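Local coordinates for glutathione S-transferase family protein (Populus trichocarpa, PDB 5F06) that probably catalyses the conjugation of glutathione to halide-bearing and related electrophiles, as a Phi-class glutathione transferase, and binds glutathione, at residues Ala7-Cys12 with Thr173-Lys178; His105-Ala110 with Leu167-Tyr172; Cys19-Asn24 with Phe204-Glu209. All blocks are in the same frame, centred on the assembly; numbering follows the deposited sequence.

In the fold
Contacts 1 and 3 both tie helix 11-22 of the thioredoxin-like half to C-terminal helices, 170-176 and 202-210: contact 1 at the start of helix 11-22, beside glutathione, contact 3 at its far end. Contact 2 lies within the helical half, closest to the centre of the chain, and shares helix 170-176 with contact 1; a probable hydrogen bond between the hydroxyls of Tyr107 and Thr173 joins the two. Chemistry follows place. Contact 1, largely buried, includes a tyrosine-to-carbonyl bond, modelled very short, next to a bound sulfate; contact 2, partly buried, has an edge-to-face ring pair and an amide oxygen against a tyrosine ring; contact 3, nearer the surface, lays an exposed lysine over a histidine.

Contact 1. Residues Ala7-Cys12 with Thr173-Lys178. With GSH (glutathione), chain C; SO4 (sulfate ion), chain D.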
loop_
_atom_site.group_PDB
_atom_site.type_symbol
_atom_site.label_atom_id
_atom_site.label_comp_id
_atom_site.label_asym_id
_atom_site.label_seq_id
_atom_site.Cartn_x
_atom_site.Cartn_y
_atom_site.Cartn_z
ATOM N N ALA A 7 1.070 -2.617 20.780
ATOM C CA ALA A 7 2.168 -2.544 21.738
ATOM C C ALA A 7 3.102 -1.391 21.377
ATOM O O ALA A 7 3.411 -1.200 20.202
ATOM C CB ALA A 7 2.926 -3.854 21.767
ATOM N N PRO A 8 3.550 -0.612 22.381
ATOM C CA PRO A 8 4.412 0.551 22.117
ATOM C C PRO A 8 5.677 0.246 21.306
ATOM O O PRO A 8 6.137 1.101 20.549
ATOM C CB PRO A 8 4.795 1.027 23.522
ATOM C CG PRO A 8 3.677 0.589 24.387
ATOM C CD PRO A 8 3.179 -0.705 23.807
ATOM N N MET A 9 6.226 -0.954 21.466
ATOM C CA MET A 9 7.520 -1.282 20.876
ATOM C C MET A 9 7.428 -1.715 19.406
ATOM O O MET A 9 8.442 -1.764 18.712
ATOM C CB MET A 9 8.199 -2.382 21.699
ATOM C CG MET A 9 9.638 -2.659 21.295
ATOM S SD MET A 9 10.583 -3.515 22.571
ATOM C CE MET A 9 10.897 -2.165 23.707
ATOM N N SER A 10 6.228 -2.015 18.922
ATOM C CA SER A 10 6.083 -2.507 17.555
ATOM C C SER A 10 6.006 -1.360 16.551
ATOM O O SER A 10 5.402 -0.316 16.811
ATOM C CB SER A 10 4.846 -3.402 17.418
ATOM O OG SER A 10 3.658 -2.647 17.312
ATOM N N THR A 11 6.636 -1.575 15.401
ATOM C CA THR A 11 6.678 -0.587 14.330
ATOM C C THR A 11 5.288 -0.211 13.851
ATOM O O THR A 11 5.009 0.950 13.566
ATOM C CB THR A 11 7.466 -1.110 13.127
ATOM O OG1 THR A 11 6.919 -2.371 12.709
ATOM C CG2 THR A 11 8.926 -1.291 13.484
ATOM N N CYS A 12 4.430 -1.218 13.745
ATOM C CA CYS A 12 3.097 -1.041 13.194
ATOM C C CYS A 12 2.200 -0.224 14.128
ATOM O O CYS A 12 1.415 0.604 13.671
ATOM C CB CYS A 12 2.482 -2.409 12.910
ATOM S SG CYS A 12 3.537 -3.455 11.876
ATOM N N THR A 173 12.297 2.747 9.868
ATOM C CA THR A 173 13.560 3.441 9.702
ATOM C C THR A 173 14.206 3.625 11.071
ATOM O O THR A 173 15.419 3.488 11.207
ATOM C CB THR A 173 13.381 4.791 8.996
ATOM O OG1 THR A 173 12.662 4.595 7.772
ATOM C CG2 THR A 173 14.735 5.415 8.676
ATOM N N TYR A 174 13.396 3.897 12.092
ATOM C CA TYR A 174 13.928 4.085 13.437
ATOM C C TYR A 174 14.727 2.858 13.869
ATOM O O TYR A 174 15.814 2.977 14.442
ATOM C CB TYR A 174 12.808 4.365 14.445
ATOM C CG TYR A 174 13.340 4.671 15.824
ATOM C CD1 TYR A 174 14.024 5.854 16.068
ATOM C CD2 TYR A 174 13.180 3.777 16.871
ATOM C CE1 TYR A 174 14.524 6.143 17.312
ATOM C CE2 TYR A 174 13.682 4.061 18.127
ATOM C CZ TYR A 174 14.350 5.246 18.340
ATOM O OH TYR A 174 14.858 5.543 19.584
ATOM N N TYR A 175 14.199 1.676 13.575
ATOM C CA TYR A 175 14.882 0.446 13.948
ATOM C C TYR A 175 16.063 0.149 13.026
ATOM O O TYR A 175 17.087 -0.366 13.479
ATOM C CB TYR A 175 13.901 -0.725 13.950
ATOM C CG TYR A 175 13.069 -0.848 15.217
ATOM C CD1 TYR A 175 13.571 -0.448 16.453
ATOM C CD2 TYR A 175 11.790 -1.379 15.180
ATOM C CE1 TYR A 175 12.821 -0.565 17.606
ATOM C CE2 TYR A 175 11.031 -1.501 16.335
ATOM C CZ TYR A 175 11.556 -1.094 17.542
ATOM O OH TYR A 175 10.819 -1.212 18.699
ATOM N N LEU A 176 15.929 0.475 11.741
ATOM C CA LEU A 176 17.035 0.319 10.800
ATOM C C LEU A 176 18.261 1.085 11.292
ATOM O O LEU A 176 19.391 0.598 11.206
ATOM C CB LEU A 176 16.635 0.806 9.405
ATOM C CG LEU A 176 17.711 0.745 8.314
ATOM C CD1 LEU A 176 17.589 -0.525 7.497
ATOM C CD2 LEU A 176 17.642 1.968 7.414
ATOM N N MET A 177 18.036 2.278 11.828
ATOM C CA MET A 177 19.140 3.143 12.230
ATOM C C MET A 177 19.877 2.604 13.454
ATOM O O MET A 177 20.941 3.108 13.811
ATOM C CB MET A 177 18.633 4.561 12.498
ATOM C CG MET A 177 18.109 5.265 11.247
ATOM S SD MET A 177 19.288 5.305 9.883
ATOM C CE MET A 177 20.469 6.492 10.510
ATOM N N LYS A 178 19.316 1.579 14.086
ATOM C CA LYS A 178 19.975 0.914 15.206
ATOM C C LYS A 178 20.921 -0.186 14.727
ATOM O O LYS A 178 21.708 -0.716 15.511
ATOM C CB LYS A 178 18.939 0.313 16.161
ATOM C CG LYS A 178 17.992 1.323 16.782
ATOM C CD LYS A 178 17.030 0.636 17.736
ATOM C CE LYS A 178 16.159 1.636 18.474
ATOM N NZ LYS A 178 16.944 2.465 19.435
HETATM N N1 GSH C . 0.340 -4.499 7.065
HETATM C CA1 GSH C . 0.183 -4.583 8.481
HETATM C C1 GSH C . 0.027 -3.193 9.060
HETATM O O11 GSH C . 0.664 -2.229 8.562
HETATM O O12 GSH C . -0.734 -3.000 10.040
HETATM C CB1 GSH C . 1.385 -5.276 9.096
HETATM C CG1 GSH C . 1.075 -5.597 10.550
HETATM C CD1 GSH C . 2.266 -6.235 11.254
HETATM O OE1 GSH C . 3.260 -6.568 10.627
HETATM N N2 GSH C . 2.194 -6.424 12.672
HETATM C CA2 GSH C . 3.269 -7.012 13.410
HETATM C C2 GSH C . 2.738 -8.194 14.216
HETATM O O2 GSH C . 1.586 -8.199 14.600
HETATM C CB2 GSH C . 3.816 -6.000 14.392
HETATM S SG2 GSH C . 4.747 -4.731 13.563
HETATM N N3 GSH C . 3.602 -9.302 14.535
HETATM C CA3 GSH C . 3.096 -10.417 15.315
HETATM C C3 GSH C . 3.006 -11.683 14.468
HETATM O O31 GSH C . 3.020 -12.814 15.029
HETATM O O32 GSH C . 2.918 -11.604 13.215
HETATM S S SO4 D . 8.811 -5.040 14.548
HETATM O O1 SO4 D . 10.056 -5.303 15.273
HETATM O O2 SO4 D . 9.115 -4.349 13.299
HETATM O O3 SO4 D . 8.136 -6.300 14.254
HETATM O O4 SO4 D . 7.943 -4.205 15.372
#
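Tyr175 reaches from helix 170-176 to the turn that precedes helix 11-22, where its OH donates to the backbone O of Met9 in a bond modelled at only 2.4 Å, a length that is doubtful. The carbonyl lies at the edge of the ring and near its plane. Met9 CG comes to 3.2 Å from the same Tyr175 OH, the two side chains crossing at about a right angle. Deeper in, Thr11 CG2 rests obliquely against the ring, 3.3 Å from Tyr175 CD2. A chi1 of 54° sends the Thr11 methyl to the tyrosine while OG1 turns to the ligand side, where it lies 3.3 Å from glutathione SG2.

A sulfate, probably from the crystallisation liquor, sits at the start of the helix: Thr11 N donates to its O4 at 2.9 Å, nearly straight at 169°. The next shell fixes this corner. Ser10 is the N-cap of the helix, and Met211 O is a second carbonyl within hydrogen-bonding reach of Tyr175 OH, sharing its one proton with Met9 O. A phenylalanine here would remove the hydroxyl and would probably leave Met9 O and Met211 O without this shared donor, setting the turn free to shift against helix 170-176.

Thr11 and Cys12 belong to the glutathione pocket, and Cys12 has been seen bonded covalently to glutathione. The contact therefore pairs a tether between the two domains with a helix start whose first N-H, that of Thr11, holds a sulfate beside the glutathione sulfur.

Contact 2. Residues His105-Ala110 with Leu167-Tyr172; sequences HRYNPA and LHHLPY
Tyr107 and His169, whose rings meet across the contact, also hold one oxygen between them, the hydroxyl of Thr173. Thr173 OG1 makes a probable hydrogen bond with the Tyr107 hydroxyl and is hydrogen-bonded as well to the backbone O of His169, four residues earlier in the chain. A single side-chain oxygen thus links helix 90-120 to helix 170-176.

The rings themselves form a T-shaped stack. The edge of His169 points at the face of Tyr107, with planes at 71° and centroids 4.4 Å apart, and the touching atom, His169 CD2, stands 3.3 Å above the tyrosine plane, over its centre. Tyr107 offers this face because its CG lies opposite the backbone N (chi1 -166°), which carries the ring out between the helices. Both imidazole nitrogens are occupied, ND1 by Ala165 O and NE2 by Tyr147 OH, an arrangement likely to fix the rotation of the histidine and keep the CD2 edge turned to the tyrosine. Tyr147 meets the Tyr107 ring too, with nearly parallel planes.

Further along, Asn108 approaches Tyr172 through its amide oxygen. Asn108 OD1 lies 3.1 Å from Tyr172 CD2 and 3.2 Å from Tyr172 CE2, oblique to the ring, with amide and ring planes 40° apart. Tyr172 packs in turn on Thr11 and Arg15 of helix 11-22, close to the bound sulfate, while Arg106 forms a salt bridge with Glu65 of the second subunit.

Such a meeting of helices, the long helix 90-120 turning one side to the dimer partner and another to helix 170-176, belongs to the all-helical C-terminal domain of glutathione transferases, whose bundle flanks the active-site cleft.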
loop_
_atom_site.group_PDB
_atom_site.type_symbol
_atom_site.label_atom_id
_atom_site.label_comp_id
_atom_site.label_asym_id
_atom_site.label_seq_id
_atom_site.Cartn_x
_atom_site.Cartn_y
_atom_site.Cartn_z
ATOM N N HIS A 105 4.645 0.386 -1.487
ATOM C CA HIS A 105 4.978 -0.577 -2.543
ATOM C C HIS A 105 6.447 -0.597 -2.937
ATOM O O HIS A 105 6.870 -1.488 -3.677
ATOM C CB HIS A 105 4.129 -0.300 -3.784
ATOM C CG HIS A 105 2.668 -0.529 -3.564
ATOM N ND1 HIS A 105 2.077 -1.763 -3.721
ATOM C CD2 HIS A 105 1.685 0.314 -3.174
ATOM C CE1 HIS A 105 0.787 -1.667 -3.450
ATOM N NE2 HIS A 105 0.526 -0.417 -3.113
ATOM N N ARG A 106 7.217 0.370 -2.446
ATOM C CA ARG A 106 8.638 0.456 -2.779
ATOM C C ARG A 106 9.540 0.514 -1.539
ATOM O O ARG A 106 10.482 -0.267 -1.432
ATOM C CB ARG A 106 8.886 1.666 -3.679
ATOM C CG ARG A 106 8.064 1.616 -4.964
ATOM C CD ARG A 106 8.452 2.685 -5.955
ATOM N NE ARG A 106 7.726 2.531 -7.218
ATOM C CZ ARG A 106 8.096 1.722 -8.206
ATOM N NH1 ARG A 106 9.189 0.975 -8.096
ATOM N NH2 ARG A 106 7.370 1.657 -9.313
ATOM N N TYR A 107 9.255 1.408 -0.596
ATOM C CA TYR A 107 10.095 1.533 0.592
ATOM C C TYR A 107 9.884 0.363 1.565
ATOM O O TYR A 107 10.845 -0.303 1.958
ATOM C CB TYR A 107 9.825 2.860 1.302
ATOM C CG TYR A 107 10.860 3.254 2.337
ATOM C CD1 TYR A 107 10.734 2.858 3.665
ATOM C CD2 TYR A 107 11.950 4.042 1.994
ATOM C CE1 TYR A 107 11.673 3.225 4.617
ATOM C CE2 TYR A 107 12.891 4.417 2.938
ATOM C CZ TYR A 107 12.747 4.009 4.246
ATOM O OH TYR A 107 13.687 4.379 5.179
ATOM N N ASN A 108 8.637 0.099 1.939
ATOM C CA ASN A 108 8.369 -0.881 2.989
ATOM C C ASN A 108 8.783 -2.316 2.628
ATOM O O ASN A 108 9.324 -3.026 3.475
ATOM C CB ASN A 108 6.891 -0.866 3.377
ATOM C CG ASN A 108 6.621 -1.664 4.640
ATOM O OD1 ASN A 108 7.165 -1.362 5.707
ATOM N ND2 ASN A 108 5.794 -2.695 4.526
ATOM N N PRO A 109 8.533 -2.748 1.380
ATOM C CA PRO A 109 8.916 -4.124 1.031
ATOM C C PRO A 109 10.427 -4.352 1.070
ATOM O O PRO A 109 10.860 -5.499 1.157
ATOM C CB PRO A 109 8.375 -4.292 -0.393
ATOM C CG PRO A 109 7.323 -3.259 -0.541
ATOM C CD PRO A 109 7.781 -2.103 0.292
ATOM N N ALA A 110 11.206 -3.274 1.007
ATOM C CA ALA A 110 12.662 -3.366 1.047
ATOM C C ALA A 110 13.206 -3.233 2.474
ATOM O O ALA A 110 14.165 -3.910 2.834
ATOM C CB ALA A 110 13.281 -2.302 0.140
ATOM N N LEU A 167 5.666 10.474 7.480
ATOM C CA LEU A 167 5.317 9.842 8.749
ATOM C C LEU A 167 5.367 8.320 8.676
ATOM O O LEU A 167 5.886 7.662 9.586
ATOM C CB LEU A 167 3.920 10.294 9.191
ATOM C CG LEU A 167 3.443 9.787 10.558
ATOM C CD1 LEU A 167 2.546 10.817 11.222
ATOM C CD2 LEU A 167 2.718 8.441 10.461
ATOM N N HIS A 168 4.831 7.756 7.598
ATOM C CA HIS A 168 4.751 6.307 7.484
ATOM C C HIS A 168 6.126 5.643 7.491
ATOM O O HIS A 168 6.227 4.452 7.772
ATOM C CB HIS A 168 3.982 5.907 6.223
ATOM C CG HIS A 168 2.504 6.069 6.352
ATOM N ND1 HIS A 168 1.640 5.905 5.292
ATOM C CD2 HIS A 168 1.732 6.377 7.424
ATOM C CE1 HIS A 168 0.399 6.110 5.702
ATOM N NE2 HIS A 168 0.428 6.397 6.990
ATOM N N HIS A 169 7.173 6.417 7.209
ATOM C CA HIS A 169 8.547 5.896 7.159
ATOM C C HIS A 169 9.218 5.788 8.528
ATOM O O HIS A 169 10.264 5.155 8.665
ATOM C CB HIS A 169 9.430 6.789 6.286
ATOM C CG HIS A 169 9.096 6.751 4.831
ATOM N ND1 HIS A 169 8.024 7.428 4.294
ATOM C CD2 HIS A 169 9.705 6.130 3.794
ATOM C CE1 HIS A 169 7.982 7.221 2.992
ATOM N NE2 HIS A 169 8.993 6.439 2.661
ATOM N N LEU A 170 8.640 6.429 9.533
ATOM C CA LEU A 170 9.342 6.613 10.798
ATOM C C LEU A 170 9.677 5.305 11.527
ATOM O O LEU A 170 10.821 5.116 11.936
ATOM C CB LEU A 170 8.533 7.530 11.724
ATOM C CG LEU A 170 8.602 9.029 11.393
ATOM C CD1 LEU A 170 7.553 9.792 12.184
ATOM C CD2 LEU A 170 9.990 9.611 11.671
ATOM N N PRO A 171 8.699 4.394 11.685
ATOM C CA PRO A 171 8.979 3.278 12.600
ATOM C C PRO A 171 10.033 2.285 12.101
ATOM O O PRO A 171 10.947 1.989 12.866
ATOM C CB PRO A 171 7.613 2.591 12.750
ATOM C CG PRO A 171 6.620 3.605 12.339
ATOM C CD PRO A 171 7.288 4.406 11.265
ATOM N N TYR A 172 9.927 1.782 10.873
ATOM C CA TYR A 172 10.920 0.819 10.391
ATOM C C TYR A 172 12.286 1.480 10.258
ATOM O O TYR A 172 13.319 0.860 10.513
ATOM C CB TYR A 172 10.507 0.210 9.049
ATOM C CG TYR A 172 9.727 -1.080 9.170
ATOM C CD1 TYR A 172 10.205 -2.137 9.929
ATOM C CD2 TYR A 172 8.516 -1.245 8.513
ATOM C CE1 TYR A 172 9.497 -3.313 10.047
ATOM C CE2 TYR A 172 7.801 -2.423 8.624
ATOM C CZ TYR A 172 8.299 -3.451 9.395
ATOM O OH TYR A 172 7.591 -4.624 9.505
#

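Contact 3. Residues Cys19-Asn24 with Phe204-Glu209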
loop_
_atom_site.group_PDB
_atom_site.type_symbol
_atom_site.label_atom_id
_atom_site.label_comp_id
_atom_site.label_asym_id
_atom_site.label_seq_id
_atom_site.Cartn_x
_atom_site.Cartn_y
_atom_site.Cartn_z
ATOM N N CYS A 19 0.961 9.325 14.488
ATOM C CA CYS A 19 -0.127 10.019 13.805
ATOM C C CYS A 19 -1.113 10.612 14.815
ATOM O O CYS A 19 -1.514 11.772 14.692
ATOM C CB CYS A 19 -0.863 9.077 12.848
ATOM S SG CYS A 19 -2.264 9.855 11.973
ATOM N N LEU A 20 -1.494 9.820 15.814
ATOM C CA LEU A 20 -2.383 10.298 16.871
ATOM C C LEU A 20 -1.818 11.547 17.561
ATOM O O LEU A 20 -2.560 12.490 17.838
ATOM C CB LEU A 20 -2.636 9.190 17.898
ATOM C CG LEU A 20 -3.535 8.044 17.422
ATOM C CD1 LEU A 20 -3.364 6.797 18.284
ATOM C CD2 LEU A 20 -4.990 8.485 17.421
ATOM N N HIS A 21 -0.514 11.565 17.824
ATOM C CA HIS A 21 0.110 12.710 18.488
ATOM C C HIS A 21 0.204 13.928 17.578
ATOM O O HIS A 21 0.009 15.060 18.034
ATOM C CB HIS A 21 1.507 12.345 19.001
ATOM C CG HIS A 21 1.493 11.359 20.125
ATOM N ND1 HIS A 21 0.680 11.505 21.229
ATOM C CD2 HIS A 21 2.195 10.219 20.322
ATOM C CE1 HIS A 21 0.880 10.495 22.056
ATOM N NE2 HIS A 21 1.795 9.700 21.529
ATOM N N GLU A 22 0.522 13.708 16.304
ATOM C CA GLU A 22 0.537 14.797 15.332
ATOM C C GLU A 22 -0.813 15.506 15.322
ATOM O O GLU A 22 -0.883 16.725 15.164
ATOM C CB GLU A 22 0.867 14.279 13.930
ATOM C CG GLU A 22 2.308 13.825 13.742
ATOM C CD GLU A 22 3.299 14.978 13.663
ATOM O OE1 GLU A 22 2.873 16.150 13.681
ATOM O OE2 GLU A 22 4.513 14.703 13.576
ATOM N N LYS A 23 -1.883 14.736 15.503
ATOM C CA LYS A 23 -3.238 15.275 15.437
ATOM C C LYS A 23 -3.726 15.771 16.802
ATOM O O LYS A 23 -4.856 16.249 16.924
ATOM C CB LYS A 23 -4.197 14.215 14.887
ATOM C CG LYS A 23 -3.852 13.729 13.470
ATOM C CD LYS A 23 -3.890 14.843 12.436
ATOM C CE LYS A 23 -5.298 15.382 12.217
ATOM N NZ LYS A 23 -5.316 16.539 11.283
ATOM N N ASN A 24 -2.868 15.672 17.815
ATOM C CA ASN A 24 -3.208 16.093 19.179
ATOM C C ASN A 24 -4.455 15.393 19.715
ATOM O O ASN A 24 -5.288 16.023 20.365
ATOM C CB ASN A 24 -3.426 17.608 19.243
ATOM C CG ASN A 24 -2.187 18.399 18.876
ATOM O OD1 ASN A 24 -1.062 17.917 19.014
ATOM N ND2 ASN A 24 -2.389 19.633 18.425
ATOM N N PHE A 204 6.988 12.296 17.323
ATOM C CA PHE A 204 7.649 10.996 17.216
ATOM C C PHE A 204 8.559 10.737 18.405
ATOM O O PHE A 204 8.794 9.584 18.769
ATOM C CB PHE A 204 8.466 10.867 15.927
ATOM C CG PHE A 204 9.122 9.521 15.780
ATOM C CD1 PHE A 204 8.356 8.391 15.530
ATOM C CD2 PHE A 204 10.492 9.378 15.923
ATOM C CE1 PHE A 204 8.947 7.147 15.414
ATOM C CE2 PHE A 204 11.087 8.135 15.807
ATOM C CZ PHE A 204 10.312 7.019 15.553
ATOM N N LYS A 205 9.082 11.802 19.005
ATOM C CA LYS A 205 10.008 11.644 20.118
ATOM C C LYS A 205 9.316 10.951 21.285
ATOM O O LYS A 205 9.935 10.168 22.000
ATOM C CB LYS A 205 10.579 12.996 20.558
ATOM C CG LYS A 205 11.665 13.534 19.627
ATOM C CD LYS A 205 12.740 14.326 20.373
ATOM C CE LYS A 205 12.520 15.832 20.287
ATOM N NZ LYS A 205 11.186 16.262 20.788
ATOM N N LYS A 206 8.029 11.227 21.464
ATOM C CA LYS A 206 7.261 10.585 22.523
ATOM C C LYS A 206 7.073 9.100 22.215
ATOM O O LYS A 206 7.046 8.266 23.117
ATOM C CB LYS A 206 5.904 11.269 22.696
ATOM C CG LYS A 206 5.139 10.799 23.923
ATOM C CD LYS A 206 3.807 11.518 24.073
ATOM C CE LYS A 206 3.080 11.069 25.332
ATOM N NZ LYS A 206 1.748 11.716 25.475
ATOM N N VAL A 207 6.955 8.781 20.931
ATOM C CA VAL A 207 6.747 7.408 20.487
ATOM C C VAL A 207 8.065 6.636 20.478
ATOM O O VAL A 207 8.089 5.431 20.738
ATOM C CB VAL A 207 6.110 7.375 19.074
ATOM C CG1 VAL A 207 5.865 5.944 18.613
ATOM C CG2 VAL A 207 4.808 8.156 19.066
ATOM N N ALA A 208 9.154 7.339 20.180
ATOM C CA ALA A 208 10.476 6.727 20.095
ATOM C C ALA A 208 10.882 6.090 21.419
ATOM O O ALA A 208 11.575 5.076 21.435
ATOM C CB ALA A 208 11.509 7.762 19.672
ATOM N N GLU A 209 10.444 6.690 22.522
ATOM C CA GLU A 209 10.747 6.171 23.852
ATOM C C GLU A 209 10.261 4.734 23.989
ATOM O O GLU A 209 10.969 3.872 24.513
ATOM C CB GLU A 209 10.094 7.034 24.938
ATOM C CG GLU A 209 10.398 8.521 24.844
ATOM C CD GLU A 209 9.734 9.326 25.954
ATOM O OE1 GLU A 209 9.330 10.480 25.694
ATOM O OE2 GLU A 209 9.617 8.804 27.082
#
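His21, on the last turn of helix 11-22, meets Lys206 and Val207 of helix 202-210, so that the first helix of the thioredoxin-like fold is packed against the last helix of the chain. A Schellman motif closes helix 11-22 just after His21, at the end of the helix: Asn24 adopts positive phi, and Asn24 N bonds back to His21 O at 2.9 Å.

The main interaction is CH-pi. Lys206 CD lies over one face of the His21 imidazole, 3.6 Å above its plane and offset toward the rim, with the line to the centroid 26° off the ring normal. CG of Lys206 stands opposite its own backbone N (chi1 -171°) and the rest of the chain is fully extended, which brings CD over the ring, the lysine chain crossing the histidine side chain at about a right angle. The ammonium also comes near, Lys206 NZ being 4.4 Å from His21 ND1, and its charge would probably disfavour protonation of the imidazole.

Van der Waals contact at the ring edge is the second interaction. Val207 meets the imidazole there instead of at the face, and it also packs on Ser14, Leu17 and Thr18 of helix 11-22. The His21 ring meets Phe27 as well.

Charged and polar bonds to other parts of the chain flank the pair. Glu22 forms a salt bridge with Arg201, and Lys23 NZ is gripped by three backbone oxygens, those of Phe77, Thr80 and Tyr82. Across the contact, the in-plane methyl Val207 CG2 rests 3.6 Å from His21 CD2.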